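Local coordinates for YARHG domain-containing protein (Legionella pneumophila subsp. pneumophila, PDB 4G2A), which is of unknown function but may bind a nutrient, pairing a strand-rich region with a helical YARHG domain, at residues I237-W248 against L269-Y277. Sequence-based numbering, arbitrary orientation.
Sequences ISYVRYKVIYPW and LRNTIYAQY. With SO4 (sulfate ion), chain M.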
loop_
_atom_site.group_PDB
_atom_site.type_symbol
_atom_site.label_atom_id
_atom_site.label_comp_id
_atom_site.label_asym_id
_atom_site.label_seq_id
_atom_site.Cartn_x
_atom_site.Cartn_y
_atom_site.Cartn_z
ATOM N N ILE A 237 -12.061 -8.415 -4.066
ATOM C CA ILE A 237 -13.242 -8.360 -3.193
ATOM C C ILE A 237 -13.607 -6.891 -2.893
ATOM O O ILE A 237 -14.788 -6.560 -2.946
ATOM C CB ILE A 237 -13.025 -9.191 -1.882
ATOM C CG1 ILE A 237 -12.514 -10.636 -2.158
ATOM C CG2 ILE A 237 -14.240 -9.154 -0.969
ATOM C CD1 ILE A 237 -13.409 -11.786 -1.874
ATOM N N SER A 238 -12.608 -6.018 -2.591
ATOM C CA SER A 238 -12.874 -4.608 -2.285
ATOM C C SER A 238 -13.516 -3.877 -3.475
ATOM O O SER A 238 -14.359 -3.008 -3.254
ATOM C CB SER A 238 -11.603 -3.881 -1.853
ATOM O OG SER A 238 -11.045 -4.448 -0.681
ATOM N N TYR A 239 -13.115 -4.210 -4.720
ATOM C CA TYR A 239 -13.714 -3.591 -5.893
ATOM C C TYR A 239 -15.197 -3.962 -5.980
ATOM O O TYR A 239 -16.044 -3.079 -6.095
ATOM C CB TYR A 239 -12.980 -3.963 -7.196
ATOM C CG TYR A 239 -13.770 -3.561 -8.418
ATOM C CD1 TYR A 239 -13.767 -2.245 -8.873
ATOM C CD2 TYR A 239 -14.596 -4.472 -9.069
ATOM C CE1 TYR A 239 -14.550 -1.852 -9.960
ATOM C CE2 TYR A 239 -15.383 -4.092 -10.152
ATOM C CZ TYR A 239 -15.349 -2.782 -10.601
ATOM O OH TYR A 239 -16.118 -2.411 -11.676
ATOM N N VAL A 240 -15.506 -5.265 -5.908
ATOM C CA VAL A 240 -16.875 -5.787 -5.995
ATOM C C VAL A 240 -17.738 -5.268 -4.830
ATOM O O VAL A 240 -18.890 -4.916 -5.052
ATOM C CB VAL A 240 -16.872 -7.339 -6.100
ATOM C CG1 VAL A 240 -18.293 -7.918 -6.124
ATOM C CG2 VAL A 240 -16.112 -7.780 -7.339
ATOM N N ARG A 241 -17.188 -5.155 -3.623
ATOM C CA ARG A 241 -17.958 -4.665 -2.483
ATOM C C ARG A 241 -18.288 -3.174 -2.573
ATOM O O ARG A 241 -19.448 -2.804 -2.469
ATOM C CB ARG A 241 -17.238 -4.966 -1.169
ATOM C CG ARG A 241 -17.300 -6.442 -0.883
ATOM C CD ARG A 241 -16.751 -6.836 0.451
ATOM N NE ARG A 241 -16.921 -8.279 0.625
ATOM C CZ ARG A 241 -16.597 -8.939 1.727
ATOM N NH1 ARG A 241 -16.094 -8.290 2.772
ATOM N NH2 ARG A 241 -16.791 -10.250 1.804
ATOM N N TYR A 242 -17.303 -2.333 -2.807
ATOM C CA TYR A 242 -17.524 -0.899 -2.794
ATOM C C TYR A 242 -18.011 -0.307 -4.110
ATOM O O TYR A 242 -18.651 0.743 -4.069
ATOM C CB TYR A 242 -16.258 -0.197 -2.336
ATOM C CG TYR A 242 -15.964 -0.447 -0.877
ATOM C CD1 TYR A 242 -15.248 -1.569 -0.470
ATOM C CD2 TYR A 242 -16.414 0.430 0.102
ATOM C CE1 TYR A 242 -14.941 -1.784 0.873
ATOM C CE2 TYR A 242 -16.112 0.232 1.450
ATOM C CZ TYR A 242 -15.376 -0.879 1.833
ATOM O OH TYR A 242 -15.096 -1.069 3.169
ATOM N N LYS A 243 -17.728 -0.943 -5.255
ATOM C CA LYS A 243 -18.142 -0.406 -6.549
ATOM C C LYS A 243 -19.354 -1.128 -7.139
ATOM O O LYS A 243 -19.957 -0.604 -8.080
ATOM C CB LYS A 243 -16.980 -0.434 -7.567
ATOM C CG LYS A 243 -15.712 0.314 -7.133
ATOM C CD LYS A 243 -15.893 1.810 -6.887
ATOM C CE LYS A 243 -16.316 2.584 -8.111
ATOM N NZ LYS A 243 -16.330 4.041 -7.827
ATOM N N VAL A 244 -19.709 -2.317 -6.627
ATOM C CA VAL A 244 -20.835 -3.055 -7.196
ATOM C C VAL A 244 -21.910 -3.302 -6.137
ATOM O O VAL A 244 -23.036 -2.886 -6.365
ATOM C CB VAL A 244 -20.431 -4.369 -7.940
ATOM C CG1 VAL A 244 -21.620 -4.964 -8.682
ATOM C CG2 VAL A 244 -19.275 -4.136 -8.933
ATOM N N ILE A 245 -21.592 -3.948 -4.994
ATOM C CA ILE A 245 -22.598 -4.324 -3.978
ATOM C C ILE A 245 -23.094 -3.120 -3.144
ATOM O O ILE A 245 -24.301 -2.865 -3.121
ATOM C CB ILE A 245 -22.114 -5.478 -3.033
ATOM C CG1 ILE A 245 -21.506 -6.734 -3.757
ATOM C CG2 ILE A 245 -23.150 -5.863 -1.980
ATOM C CD1 ILE A 245 -22.115 -7.246 -5.025
ATOM N N TYR A 246 -22.185 -2.426 -2.423
ATOM C CA TYR A 246 -22.544 -1.329 -1.511
ATOM C C TYR A 246 -23.280 -0.147 -2.227
ATOM O O TYR A 246 -24.239 0.346 -1.637
ATOM C CB TYR A 246 -21.325 -0.829 -0.704
ATOM C CG TYR A 246 -20.651 -1.860 0.193
ATOM C CD1 TYR A 246 -21.145 -3.163 0.302
ATOM C CD2 TYR A 246 -19.504 -1.539 0.916
ATOM C CE1 TYR A 246 -20.498 -4.124 1.085
ATOM C CE2 TYR A 246 -18.859 -2.488 1.717
ATOM C CZ TYR A 246 -19.362 -3.778 1.804
ATOM O OH TYR A 246 -18.735 -4.707 2.608
ATOM N N PRO A 247 -22.955 0.294 -3.479
ATOM C CA PRO A 247 -23.749 1.382 -4.087
ATOM C C PRO A 247 -25.244 1.044 -4.166
ATOM O O PRO A 247 -26.051 1.937 -3.902
ATOM C CB PRO A 247 -23.133 1.537 -5.473
ATOM C CG PRO A 247 -21.746 1.049 -5.310
ATOM C CD PRO A 247 -21.841 -0.095 -4.368
ATOM N N TRP A 248 -25.608 -0.248 -4.459
ATOM C CA TRP A 248 -26.997 -0.728 -4.503
ATOM C C TRP A 248 -27.620 -0.763 -3.120
ATOM O O TRP A 248 -28.808 -0.450 -2.973
ATOM C CB TRP A 248 -27.106 -2.129 -5.134
ATOM C CG TRP A 248 -26.954 -2.124 -6.616
ATOM C CD1 TRP A 248 -25.912 -2.627 -7.332
ATOM C CD2 TRP A 248 -27.855 -1.545 -7.568
ATOM N NE1 TRP A 248 -26.079 -2.355 -8.672
ATOM C CE2 TRP A 248 -27.271 -1.699 -8.846
ATOM C CE3 TRP A 248 -29.098 -0.893 -7.464
ATOM C CZ2 TRP A 248 -27.909 -1.269 -10.016
ATOM C CZ3 TRP A 248 -29.719 -0.456 -8.622
ATOM C CH2 TRP A 248 -29.123 -0.639 -9.878
ATOM N N LEU A 269 -25.377 -8.725 -12.406
ATOM C CA LEU A 269 -25.304 -8.175 -11.047
ATOM C C LEU A 269 -25.457 -9.260 -9.994
ATOM O O LEU A 269 -24.684 -9.276 -9.026
ATOM C CB LEU A 269 -26.358 -7.067 -10.803
ATOM C CG LEU A 269 -26.497 -6.565 -9.349
ATOM C CD1 LEU A 269 -25.212 -5.876 -8.858
ATOM C CD2 LEU A 269 -27.664 -5.651 -9.199
ATOM N N ARG A 270 -26.465 -10.140 -10.166
ATOM C CA ARG A 270 -26.758 -11.241 -9.257
ATOM C C ARG A 270 -25.588 -12.208 -9.157
ATOM O O ARG A 270 -25.247 -12.647 -8.059
ATOM C CB ARG A 270 -28.011 -12.009 -9.738
ATOM C CG ARG A 270 -28.276 -13.328 -8.991
ATOM C CD ARG A 270 -29.283 -14.241 -9.678
ATOM N NE ARG A 270 -30.581 -13.600 -9.897
ATOM C CZ ARG A 270 -31.501 -13.385 -8.956
ATOM N NH1 ARG A 270 -31.270 -13.741 -7.691
ATOM N NH2 ARG A 270 -32.649 -12.797 -9.267
ATOM N N ASN A 271 -25.028 -12.589 -10.308
ATOM C CA ASN A 271 -23.980 -13.580 -10.380
ATOM C C ASN A 271 -22.616 -13.031 -9.921
ATOM O O ASN A 271 -21.815 -13.816 -9.404
ATOM C CB ASN A 271 -23.953 -14.188 -11.763
ATOM C CG ASN A 271 -25.083 -15.188 -11.903
ATOM O OD1 ASN A 271 -25.007 -16.304 -11.392
ATOM N ND2 ASN A 271 -26.202 -14.785 -12.493
ATOM N N THR A 272 -22.417 -11.679 -9.972
ATOM C CA THR A 272 -21.219 -10.971 -9.497
ATOM C C THR A 272 -21.105 -11.143 -7.954
ATOM O O THR A 272 -19.987 -11.182 -7.413
ATOM C CB THR A 272 -21.312 -9.504 -9.939
ATOM O OG1 THR A 272 -21.132 -9.459 -11.345
ATOM C CG2 THR A 272 -20.275 -8.577 -9.277
ATOM N N ILE A 273 -22.269 -11.270 -7.268
ATOM C CA ILE A 273 -22.375 -11.442 -5.815
ATOM C C ILE A 273 -21.640 -12.732 -5.404
ATOM O O ILE A 273 -20.955 -12.738 -4.382
ATOM C CB ILE A 273 -23.866 -11.418 -5.335
ATOM C CG1 ILE A 273 -24.513 -10.038 -5.599
ATOM C CG2 ILE A 273 -23.992 -11.774 -3.846
ATOM C CD1 ILE A 273 -26.039 -9.985 -5.515
ATOM N N TYR A 274 -21.722 -13.778 -6.260
ATOM C CA TYR A 274 -21.105 -15.092 -6.081
ATOM C C TYR A 274 -19.697 -15.163 -6.684
ATOM O O TYR A 274 -18.850 -15.864 -6.139
ATOM C CB TYR A 274 -21.979 -16.162 -6.761
ATOM C CG TYR A 274 -23.399 -16.224 -6.254
ATOM C CD1 TYR A 274 -23.729 -16.993 -5.144
ATOM C CD2 TYR A 274 -24.430 -15.581 -6.934
ATOM C CE1 TYR A 274 -25.044 -17.105 -4.709
ATOM C CE2 TYR A 274 -25.747 -15.647 -6.477
ATOM C CZ TYR A 274 -26.049 -16.414 -5.364
ATOM O OH TYR A 274 -27.339 -16.520 -4.902
ATOM N N ALA A 275 -19.472 -14.480 -7.840
ATOM C CA ALA A 275 -18.202 -14.411 -8.598
ATOM C C ALA A 275 -17.110 -13.749 -7.772
ATOM O O ALA A 275 -15.925 -14.000 -7.986
ATOM C CB ALA A 275 -18.408 -13.650 -9.887
ATOM N N GLN A 276 -17.543 -12.916 -6.814
ATOM C CA GLN A 276 -16.795 -12.203 -5.771
ATOM C C GLN A 276 -15.907 -13.196 -5.000
ATOM O O GLN A 276 -14.791 -12.854 -4.635
ATOM C CB GLN A 276 -17.847 -11.566 -4.803
ATOM C CG GLN A 276 -17.311 -10.610 -3.743
ATOM C CD GLN A 276 -18.274 -10.301 -2.610
ATOM O OE1 GLN A 276 -17.861 -9.866 -1.523
ATOM N NE2 GLN A 276 -19.569 -10.522 -2.804
ATOM N N TYR A 277 -16.417 -14.426 -4.758
ATOM C CA TYR A 277 -15.725 -15.468 -3.996
ATOM C C TYR A 277 -15.141 -16.580 -4.891
ATOM O O TYR A 277 -14.613 -17.576 -4.398
ATOM C CB TYR A 277 -16.691 -16.053 -2.946
ATOM C CG TYR A 277 -17.284 -14.989 -2.042
ATOM C CD1 TYR A 277 -16.492 -14.317 -1.111
ATOM C CD2 TYR A 277 -18.626 -14.632 -2.137
ATOM C CE1 TYR A 277 -17.022 -13.324 -0.293
ATOM C CE2 TYR A 277 -19.166 -13.635 -1.332
ATOM C CZ TYR A 277 -18.362 -12.996 -0.397
ATOM O OH TYR A 277 -18.861 -12.018 0.426
HETATM S S SO4 M . -16.807 -11.001 5.543
HETATM O O1 SO4 M . -18.025 -11.351 6.290
HETATM O O2 SO4 M . -16.662 -9.535 5.501
HETATM O O3 SO4 M . -15.625 -11.593 6.202
HETATM O O4 SO4 M . -16.924 -11.535 4.179
#
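Arg241 and Gln276 link helix 236-250 to segment 269-277 on helix 263-275, two of the helices of the YARHG region, through a nearly linear bond: Arg241 NE lies 2.8 Å from Gln276 OE1, with 174° at the hydrogen. The oxygen lies in the guanidinium plane, and the amide stands almost upright to that plane. Arg241 runs extended from CG to NE, which carries the guanidinium on past the glutamine: NH2 reaches Tyr277 OH at 3.1 Å, a more bent and tilted bond, while NH1 and NH2 each hold a separate oxygen of a sulfate ion probably taken from the crystallisation liquor, the closer being O4 at 2.7 Å from NH2. Ile237 CG2 lies over one face of the guanidinium.

Gln276 reaches the arginine on an extended chain whose CG is anti to the backbone N (chi1 -172°); on the way CG packs 3.7 Å from Val240 CG1. Its NE2 bonds back to Ile273 O and also to Asp311 of helix 309-321, which receives Tyr277 OH as well.

Away from this polar end, toward Leu269, the interface turns apolar. Thr272 CG2 touches both Val240 CG1 and Val244 CG1, with OG1 bonded to Phe268 O in its own helix. Ile245 CD1 meets Ile273 CG1 at 3.7 Å. At the far end Leu269 CD2 makes a CH-pi contact with the five-membered ring of Trp248, 3.9 Å from its centroid and 21° off the normal.

The axes of segments 237-248 and 269-275 run roughly antiparallel, with a closest approach of 10.4 Å. With both amide ends of Gln276 bonded, the glutamine's flip state is well defined, and the carboxylate of Asp311 probably adds to the polarisation of this network; the sulfate marks where Arg241 can accept an anion.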